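Side-chain contacts in Poly(Beta-D-mannuronate) lyase (Pseudopedobacter saltans, PDB 7O79), which probably degrades alginate as a poly(beta-D-mannuronate) lyase, a member of polysaccharide lyase family 6 built as a beta-helix: residues Val144-Asp149 against Ala191-Lys196; Glu297-Ala302 against Val309-His314; Gly341-Asp346 against Pro380-Phe385. One frame throughout, in Å; residues are numbered along the deposited sequence.

Contact 1 of 3, residues Val144-Asp149 against Ala191-Lys196; sequences VGNDQD and AFFTIK
Asn146 and Phe193 meet inside the protein and illustrate how a buried amide can pack against an aromatic ring while its polar atoms are satisfied by others. The Asn146 chain leaves with CG anti to the backbone N (chi1 -170°), which carries it along the ring rather than over it. Its CB lies 3.6 Å from Phe193 CD2, and CG comes marginally closer to the same ring carbon. At the tip, Asn146 OD1 reaches the ring edge in plane, 3.4 Å from Phe193 CD2, where the slightly positive ring hydrogens probably suit an oxygen. The amide is turned 68° from the ring plane, and its other branch, ND2, touches Ala191 CB at 3.9 Å. No hydrogen bond joins the segments: OD1 is bonded to Ser151 and Asn154, and ND2 to Trp178 O, which fixes the flip of the amide. Farther along the ring, Val144 CG1 approaches Phe193 CZ obliquely at 4.3 Å, while Phe122 meets the ring edge-to-face. A leucine in place of Asn146 would probably leave Ser151, Asn154 and Trp178 O without their amide partner. Such packing across the interior, here from strand 144-146 on one face to the chain just ahead of strand 194-201 on another, belongs to the right-handed parallel beta-helix of the pectate lyase-like clan.

Contact 2 of 3, residues Glu297-Ala302 against Val309-His314; sequences EPILRA and VPRYGH
Arg311 reaches across to Glu297, and the pair shows how an arginine can close a loop through a backbone carbonyl as well as a carboxylate. Both terminal nitrogens come end-on to one oxygen: Glu297 O lies 2.8 Å from Arg311 NH2 and 2.9 Å from Arg311 NH1. The two bonds are not equivalent. NH2 sits in the carbonyl plane, whereas NH1 stands 36° out of it, and both are noticeably bent. The guanidinium is also covered on one face by Ile299 CD1, centred 3.9 Å above its plane, while Ile299 CG1 packs on Arg311 CG at 3.6 Å. Because the arginine chain is extended from CG to NE and crosses the isoleucine at about a right angle, one aliphatic side chain supports both its stem and its head.

Val309 forms the other half of the packed part. With CG1 anti to the carbonyl carbon (chi1 -62°), CG2 falls between the backbone N and the carbonyl carbon; it meets Ile299 CG2 at 3.7 Å and also lies over one face of the Arg301 guanidinium, displaced toward its rim, while CG1 touches Arg301 CB. Between the backbones, Val309 N donates to Ile299 O at 2.9 Å, but on the return side a water links Ile299 N with Val309 O. The solvent side is looser still: the exposed Glu297 carboxylate stays 4.6 Å, at OE2, from Arg311 NH2 and makes no salt bridge with it. That role falls to Glu286, which pairs with Arg311 NH1, while Arg301 NH1 bonds to Ser183. The loosely paired chain at 299-300 and 308-309 lies in an excursion between strands 280-283 and 319-328, tied back toward strand 230-236 where Arg235 donates to Arg311 O.

Contact 3 of 3, residues Gly341-Asp346 against Pro380-Phe385; sequences GNPGAD and PILANF
Gly341 O receives weak hydrogen bonds from Ser377 OG and Asn379 ND2, and on the opposing segment Leu382 CD1 packs against it at 3.7 Å. The example illustrates how loops that project from consecutive coils of a parallel beta-helix can be joined by apolar contact. One loop follows strand 333-337, the other strand 371-373, and no hydrogen bond passes directly between the two segments. Pro343 carries most of the meeting. Its ring turns CG toward two methyl groups, so that Leu382 CD2 lies 3.6 Å away on one branch while the other branch, CD1, stays 4.0 Å from Pro343 CD. The leucine chain, with CG anti to its carbonyl carbon (chi1 -52°), presents both methyls to the proline, and Met349 touches it as well. A 3-10 turn, closed by Ala383 N on Pro380 O, sets Ile381 next to Leu382 on the same front. Ile381 is the more exposed partner, with CG1 held between the backbone N and the carbonyl carbon (chi1 68°), and its CD1 presses on Pro343 CG at 3.5 Å, tighter than ordinary carbon packing.

Overall arrangement
Read from the N terminus, the three contacts follow one another in series, and none nests within or crosses another. Contact 1 spans 41 residues, including strand 175-177, and ties two faces of the beta-helix together through its interior. Contact 2 then closes a short hairpin-like excursion after strand 280-283, about 22 Å from contact 1 between centres. Contact 3 bridges 33 residues and joins loops of two later coils, well away from the chain's centre. Only contacts 2 and 3 touch: Glu297 N and Ala345 O, 3.0 Å apart, probably form a hydrogen bond, and Arg311 CD packs on Asp346 CB, so the excursion of contact 2 rests against the 341-346 loop of contact 3.

Contact 1 of 3, residues Val144-Asp149 against Ala191-Lys196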
loop_
_atom_site.group_PDB
_atom_site.type_symbol
_atom_site.label_atom_id
_atom_site.label_comp_id
_atom_site.label_asym_id
_atom_site.label_seq_id
_atom_site.Cartn_x
_atom_site.Cartn_y
_atom_site.Cartn_z
ATOM N N VAL A 144 3.307 -0.774 7.294
ATOM C CA VAL A 144 2.336 -1.862 7.311
ATOM C C VAL A 144 2.802 -2.901 6.312
ATOM O O VAL A 144 3.065 -2.568 5.151
ATOM C CB VAL A 144 0.909 -1.386 6.954
ATOM C CG1 VAL A 144 -0.037 -2.581 6.904
ATOM C CG2 VAL A 144 0.403 -0.377 7.952
ATOM N N GLY A 145 2.892 -4.154 6.749
ATOM C CA GLY A 145 3.209 -5.251 5.861
ATOM C C GLY A 145 2.175 -6.360 5.859
ATOM O O GLY A 145 1.513 -6.620 6.864
ATOM N N ASN A 146 2.064 -7.040 4.722
ATOM C CA ASN A 146 1.299 -8.273 4.626
ATOM C C ASN A 146 2.237 -9.387 4.205
ATOM O O ASN A 146 2.990 -9.247 3.238
ATOM C CB ASN A 146 0.113 -8.152 3.647
ATOM C CG ASN A 146 -0.834 -9.341 3.730
ATOM O OD1 ASN A 146 -1.595 -9.476 4.691
ATOM N ND2 ASN A 146 -0.827 -10.189 2.697
ATOM N N ASP A 147 2.161 -10.497 4.922
ATOM C CA ASP A 147 3.101 -11.593 4.824
ATOM C C ASP A 147 2.780 -12.439 3.580
ATOM O O ASP A 147 1.687 -12.370 3.007
ATOM C CB ASP A 147 3.013 -12.392 6.132
ATOM C CG ASP A 147 4.241 -13.201 6.420
ATOM O OD1 ASP A 147 5.131 -12.616 7.087
ATOM O OD2 ASP A 147 4.311 -14.398 6.025
ATOM N N GLN A 148 3.755 -13.240 3.154
ATOM C CA GLN A 148 3.644 -13.946 1.882
ATOM C C GLN A 148 2.676 -15.121 1.915
ATOM O O GLN A 148 2.067 -15.437 0.886
ATOM C CB GLN A 148 5.043 -14.397 1.429
ATOM C CG GLN A 148 5.109 -15.171 0.104
ATOM C CD GLN A 148 4.498 -14.431 -1.073
ATOM O OE1 GLN A 148 4.595 -13.210 -1.183
ATOM N NE2 GLN A 148 3.875 -15.184 -1.977
ATOM N N ASP A 149 2.529 -15.802 3.050
ATOM C CA ASP A 149 1.726 -17.013 3.108
ATOM C C ASP A 149 0.644 -16.889 4.168
ATOM O O ASP A 149 0.841 -16.235 5.196
ATOM C CB ASP A 149 2.591 -18.234 3.394
ATOM C CG ASP A 149 3.590 -18.505 2.280
ATOM O OD1 ASP A 149 3.225 -19.128 1.266
ATOM O OD2 ASP A 149 4.744 -18.080 2.414
ATOM N N ALA A 191 -3.637 -11.945 -2.449
ATOM C CA ALA A 191 -3.655 -11.525 -1.047
ATOM C C ALA A 191 -5.020 -10.993 -0.615
ATOM O O ALA A 191 -5.372 -11.076 0.567
ATOM C CB ALA A 191 -2.605 -10.435 -0.796
ATOM N N PHE A 192 -5.790 -10.443 -1.549
ATOM C CA PHE A 192 -7.093 -9.855 -1.237
ATOM C C PHE A 192 -6.991 -8.855 -0.086
ATOM O O PHE A 192 -7.819 -8.834 0.833
ATOM C CB PHE A 192 -8.137 -10.933 -0.939
ATOM C CG PHE A 192 -8.308 -11.954 -2.046
ATOM C CD1 PHE A 192 -9.244 -11.746 -3.053
ATOM C CD2 PHE A 192 -7.595 -13.147 -2.036
ATOM C CE1 PHE A 192 -9.429 -12.678 -4.056
ATOM C CE2 PHE A 192 -7.789 -14.104 -3.037
ATOM C CZ PHE A 192 -8.696 -13.868 -4.047
ATOM N N PHE A 193 -5.958 -8.021 -0.130
ATOM C CA PHE A 193 -5.729 -7.005 0.895
ATOM C C PHE A 193 -6.470 -5.730 0.514
ATOM O O PHE A 193 -6.470 -5.327 -0.651
ATOM C CB PHE A 193 -4.231 -6.727 1.042
ATOM C CG PHE A 193 -3.836 -6.046 2.329
ATOM C CD1 PHE A 193 -4.014 -4.672 2.503
ATOM C CD2 PHE A 193 -3.255 -6.776 3.359
ATOM C CE1 PHE A 193 -3.629 -4.044 3.694
ATOM C CE2 PHE A 193 -2.891 -6.165 4.552
ATOM C CZ PHE A 193 -3.069 -4.802 4.724
ATOM N N THR A 194 -7.107 -5.103 1.488
ATOM C CA THR A 194 -7.883 -3.894 1.234
ATOM C C THR A 194 -7.234 -2.723 1.956
ATOM O O THR A 194 -7.074 -2.758 3.185
ATOM C CB THR A 194 -9.333 -4.066 1.682
ATOM O OG1 THR A 194 -9.983 -5.001 0.819
ATOM C CG2 THR A 194 -10.076 -2.714 1.635
ATOM N N ILE A 195 -6.864 -1.696 1.194
ATOM C CA ILE A 195 -6.387 -0.425 1.724
ATOM C C ILE A 195 -7.452 0.599 1.353
ATOM O O ILE A 195 -7.537 1.010 0.191
ATOM C CB ILE A 195 -5.028 -0.031 1.129
ATOM C CG1 ILE A 195 -3.949 -1.094 1.420
ATOM C CG2 ILE A 195 -4.622 1.358 1.628
ATOM C CD1 ILE A 195 -2.600 -0.784 0.686
ATOM N N LYS A 196 -8.275 1.021 2.315
ATOM C CA LYS A 196 -9.499 1.735 1.967
ATOM C C LYS A 196 -9.726 2.930 2.880
ATOM O O LYS A 196 -9.563 2.826 4.095
ATOM C CB LYS A 196 -10.706 0.792 2.023
ATOM C CG LYS A 196 -12.081 1.442 1.729
ATOM C CD LYS A 196 -13.192 0.396 1.951
ATOM C CE LYS A 196 -14.557 1.028 2.264
ATOM N NZ LYS A 196 -14.726 1.212 3.755
#

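Contact 2 of 3, residues Glu297-Ala302 against Val309-His314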
loop_
_atom_site.group_PDB
_atom_site.type_symbol
_atom_site.label_atom_id
_atom_site.label_comp_id
_atom_site.label_asym_id
_atom_site.label_seq_id
_atom_site.Cartn_x
_atom_site.Cartn_y
_atom_site.Cartn_z
ATOM N N GLU A 297 20.266 -12.240 -17.658
ATOM C CA GLU A 297 20.368 -12.805 -16.316
ATOM C C GLU A 297 18.956 -12.952 -15.757
ATOM O O GLU A 297 18.405 -12.003 -15.165
ATOM C CB GLU A 297 21.234 -11.929 -15.403
ATOM C CG GLU A 297 22.607 -11.614 -16.019
ATOM C CD GLU A 297 23.425 -10.600 -15.209
ATOM O OE1 GLU A 297 24.667 -10.581 -15.369
ATOM O OE2 GLU A 297 22.837 -9.865 -14.385
ATOM N N PRO A 298 18.330 -14.117 -15.907
ATOM C CA PRO A 298 16.938 -14.268 -15.468
ATOM C C PRO A 298 16.795 -14.254 -13.958
ATOM O O PRO A 298 17.702 -14.631 -13.213
ATOM C CB PRO A 298 16.533 -15.628 -16.050
ATOM C CG PRO A 298 17.820 -16.399 -16.103
ATOM C CD PRO A 298 18.878 -15.368 -16.468
ATOM N N ILE A 299 15.627 -13.795 -13.511
ATOM C CA ILE A 299 15.225 -13.924 -12.117
ATOM C C ILE A 299 14.710 -15.350 -11.951
ATOM O O ILE A 299 13.701 -15.722 -12.552
ATOM C CB ILE A 299 14.149 -12.901 -11.729
ATOM C CG1 ILE A 299 14.591 -11.459 -12.052
ATOM C CG2 ILE A 299 13.763 -13.063 -10.266
ATOM C CD1 ILE A 299 15.827 -10.962 -11.291
ATOM N N LEU A 300 15.411 -16.152 -11.150
ATOM C CA LEU A 300 15.084 -17.560 -10.987
ATOM C C LEU A 300 13.926 -17.742 -10.018
ATOM O O LEU A 300 13.792 -16.993 -9.049
ATOM C CB LEU A 300 16.310 -18.320 -10.475
ATOM C CG LEU A 300 17.577 -18.298 -11.348
ATOM C CD1 LEU A 300 18.686 -19.191 -10.733
ATOM C CD2 LEU A 300 17.234 -18.746 -12.780
ATOM N N ARG A 301 13.082 -18.736 -10.295
ATOM C CA ARG A 301 11.979 -19.108 -9.411
ATOM C C ARG A 301 11.571 -20.544 -9.719
ATOM O O ARG A 301 11.142 -20.839 -10.838
ATOM C CB ARG A 301 10.795 -18.143 -9.597
ATOM C CG ARG A 301 9.779 -18.135 -8.451
ATOM C CD ARG A 301 10.358 -17.629 -7.118
ATOM N NE ARG A 301 11.305 -16.516 -7.281
ATOM C CZ ARG A 301 10.965 -15.235 -7.437
ATOM N NH1 ARG A 301 9.683 -14.856 -7.462
ATOM N NH2 ARG A 301 11.918 -14.323 -7.574
ATOM N N ALA A 302 11.695 -21.431 -8.735
ATOM C CA ALA A 302 11.272 -22.810 -8.921
ATOM C C ALA A 302 9.751 -22.898 -8.944
ATOM O O ALA A 302 9.045 -22.043 -8.395
ATOM C CB ALA A 302 11.821 -23.688 -7.799
ATOM N N VAL A 309 10.988 -15.832 -13.559
ATOM C CA VAL A 309 9.886 -14.870 -13.609
ATOM C C VAL A 309 10.405 -13.560 -14.223
ATOM O O VAL A 309 11.616 -13.325 -14.272
ATOM C CB VAL A 309 9.274 -14.613 -12.212
ATOM C CG1 VAL A 309 8.684 -15.899 -11.647
ATOM C CG2 VAL A 309 10.319 -14.024 -11.259
ATOM N N PRO A 310 9.502 -12.711 -14.713
ATOM C CA PRO A 310 9.964 -11.417 -15.222
ATOM C C PRO A 310 10.274 -10.478 -14.076
ATOM O O PRO A 310 9.690 -10.567 -12.992
ATOM C CB PRO A 310 8.787 -10.899 -16.066
ATOM C CG PRO A 310 7.656 -11.798 -15.827
ATOM C CD PRO A 310 8.060 -12.927 -14.943
ATOM N N ARG A 311 11.225 -9.572 -14.339
ATOM C CA ARG A 311 11.488 -8.469 -13.420
ATOM C C ARG A 311 10.246 -7.599 -13.241
ATOM O O ARG A 311 9.954 -7.149 -12.127
ATOM C CB ARG A 311 12.659 -7.628 -13.935
ATOM C CG ARG A 311 14.052 -8.240 -13.633
ATOM C CD ARG A 311 15.113 -7.611 -14.528
ATOM N NE ARG A 311 16.446 -8.043 -14.102
ATOM C CZ ARG A 311 17.063 -9.129 -14.561
ATOM N NH1 ARG A 311 16.485 -9.881 -15.493
ATOM N NH2 ARG A 311 18.261 -9.457 -14.100
ATOM N N TYR A 312 9.516 -7.341 -14.334
ATOM C CA TYR A 312 8.247 -6.601 -14.318
ATOM C C TYR A 312 7.232 -7.332 -15.194
ATOM O O TYR A 312 7.564 -7.746 -16.307
ATOM C CB TYR A 312 8.431 -5.148 -14.818
ATOM C CG TYR A 312 9.223 -4.285 -13.851
ATOM C CD1 TYR A 312 10.616 -4.293 -13.874
ATOM C CD2 TYR A 312 8.583 -3.492 -12.898
ATOM C CE1 TYR A 312 11.356 -3.543 -12.978
ATOM C CE2 TYR A 312 9.317 -2.715 -12.006
ATOM C CZ TYR A 312 10.710 -2.754 -12.055
ATOM O OH TYR A 312 11.472 -2.000 -11.191
ATOM N N GLY A 313 6.006 -7.496 -14.700
ATOM C CA GLY A 313 4.958 -8.101 -15.517
ATOM C C GLY A 313 4.489 -7.192 -16.648
ATOM O O GLY A 313 4.301 -5.986 -16.477
ATOM N N HIS A 314 4.299 -7.791 -17.823
ATOM C CA HIS A 314 3.742 -7.098 -18.978
ATOM C C HIS A 314 2.400 -6.465 -18.604
ATOM O O HIS A 314 1.555 -7.115 -17.987
ATOM C CB HIS A 314 3.561 -8.123 -20.106
ATOM C CG HIS A 314 3.352 -7.532 -21.466
ATOM N ND1 HIS A 314 3.148 -8.312 -22.583
ATOM C CD2 HIS A 314 3.342 -6.246 -21.897
ATOM C CE1 HIS A 314 3.020 -7.534 -23.644
ATOM N NE2 HIS A 314 3.127 -6.276 -23.253
HETATM O O HOH W 1 13.932 -12.484 -15.691
#

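Contact 3 of 3, residues Gly341-Asp346 against Pro380-Phe385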
loop_
_atom_site.group_PDB
_atom_site.type_symbol
_atom_site.label_atom_id
_atom_site.label_comp_id
_atom_site.label_asym_id
_atom_site.label_seq_id
_atom_site.Cartn_x
_atom_site.Cartn_y
_atom_site.Cartn_z
ATOM N N GLY A 341 15.418 -0.549 -24.762
ATOM C CA GLY A 341 15.513 -0.968 -26.141
ATOM C C GLY A 341 16.784 -1.712 -26.508
ATOM O O GLY A 341 16.946 -2.098 -27.668
ATOM N N ASN A 342 17.700 -1.920 -25.558
ATOM C CA ASN A 342 18.943 -2.653 -25.795
ATOM C C ASN A 342 18.968 -3.807 -24.810
ATOM O O ASN A 342 19.600 -3.721 -23.740
ATOM C CB ASN A 342 20.181 -1.773 -25.649
ATOM C CG ASN A 342 20.250 -0.701 -26.711
ATOM O OD1 ASN A 342 20.076 -0.973 -27.903
ATOM N ND2 ASN A 342 20.521 0.528 -26.290
ATOM N N PRO A 343 18.273 -4.892 -25.129
ATOM C CA PRO A 343 18.223 -6.036 -24.212
ATOM C C PRO A 343 19.618 -6.544 -23.890
ATOM O O PRO A 343 20.484 -6.633 -24.758
ATOM C CB PRO A 343 17.400 -7.085 -24.976
ATOM C CG PRO A 343 17.158 -6.513 -26.348
ATOM C CD PRO A 343 17.360 -5.036 -26.277
ATOM N N GLY A 344 19.829 -6.845 -22.618
ATOM C CA GLY A 344 21.084 -7.399 -22.148
ATOM C C GLY A 344 20.796 -8.241 -20.929
ATOM O O GLY A 344 20.091 -9.259 -21.031
ATOM N N ALA A 345 21.316 -7.811 -19.772
ATOM C CA ALA A 345 21.010 -8.488 -18.521
ATOM C C ALA A 345 19.501 -8.542 -18.276
ATOM O O ALA A 345 18.983 -9.555 -17.794
ATOM C CB ALA A 345 21.738 -7.796 -17.366
ATOM N N ASP A 346 18.774 -7.468 -18.597
ATOM C CA ASP A 346 17.322 -7.522 -18.528
ATOM C C ASP A 346 16.762 -7.406 -19.935
ATOM O O ASP A 346 17.421 -6.930 -20.868
ATOM C CB ASP A 346 16.723 -6.407 -17.649
ATOM C CG ASP A 346 16.879 -5.019 -18.257
ATOM O OD1 ASP A 346 16.146 -4.725 -19.232
ATOM O OD2 ASP A 346 17.640 -4.195 -17.711
ATOM N N PRO A 380 17.512 -4.541 -34.183
ATOM C CA PRO A 380 17.047 -5.656 -35.026
ATOM C C PRO A 380 16.547 -6.863 -34.250
ATOM O O PRO A 380 15.619 -7.539 -34.710
ATOM C CB PRO A 380 18.299 -5.987 -35.842
ATOM C CG PRO A 380 18.922 -4.631 -36.012
ATOM C CD PRO A 380 18.854 -4.098 -34.599
ATOM N N ILE A 381 17.129 -7.166 -33.089
ATOM C CA ILE A 381 16.670 -8.333 -32.344
ATOM C C ILE A 381 15.315 -8.129 -31.687
ATOM O O ILE A 381 14.775 -9.083 -31.121
ATOM C CB ILE A 381 17.691 -8.748 -31.271
ATOM C CG1 ILE A 381 17.761 -7.684 -30.186
ATOM C CG2 ILE A 381 19.046 -9.034 -31.901
ATOM C CD1 ILE A 381 18.629 -8.086 -29.050
ATOM N N LEU A 382 14.747 -6.920 -31.751
ATOM C CA LEU A 382 13.383 -6.663 -31.299
ATOM C C LEU A 382 12.401 -6.453 -32.450
ATOM O O LEU A 382 11.253 -6.067 -32.206
ATOM C CB LEU A 382 13.355 -5.443 -30.379
ATOM C CG LEU A 382 14.328 -5.456 -29.210
ATOM C CD1 LEU A 382 13.991 -4.328 -28.253
ATOM C CD2 LEU A 382 14.240 -6.817 -28.496
ATOM N N ALA A 383 12.812 -6.727 -33.691
ATOM C CA ALA A 383 12.006 -6.333 -34.844
ATOM C C ALA A 383 10.694 -7.111 -34.930
ATOM O O ALA A 383 9.663 -6.549 -35.323
ATOM C CB ALA A 383 12.825 -6.504 -36.125
ATOM N N ASN A 384 10.691 -8.394 -34.569
ATOM C CA ASN A 384 9.502 -9.210 -34.802
ATOM C C ASN A 384 8.527 -9.191 -33.644
ATOM O O ASN A 384 7.541 -9.930 -33.672
ATOM C CB ASN A 384 9.897 -10.649 -35.133
ATOM C CG ASN A 384 10.682 -10.729 -36.410
ATOM O OD1 ASN A 384 10.618 -9.809 -37.234
ATOM N ND2 ASN A 384 11.418 -11.821 -36.601
ATOM N N PHE A 385 8.775 -8.368 -32.636
ATOM C CA PHE A 385 7.853 -8.222 -31.524
ATOM C C PHE A 385 6.728 -7.291 -31.946
ATOM O O PHE A 385 6.978 -6.141 -32.322
ATOM C CB PHE A 385 8.584 -7.667 -30.309
ATOM C CG PHE A 385 9.269 -8.715 -29.501
ATOM C CD1 PHE A 385 8.564 -9.472 -28.580
ATOM C CD2 PHE A 385 10.620 -8.960 -29.676
ATOM C CE1 PHE A 385 9.199 -10.449 -27.834
ATOM C CE2 PHE A 385 11.268 -9.939 -28.930
ATOM C CZ PHE A 385 10.555 -10.680 -28.005
#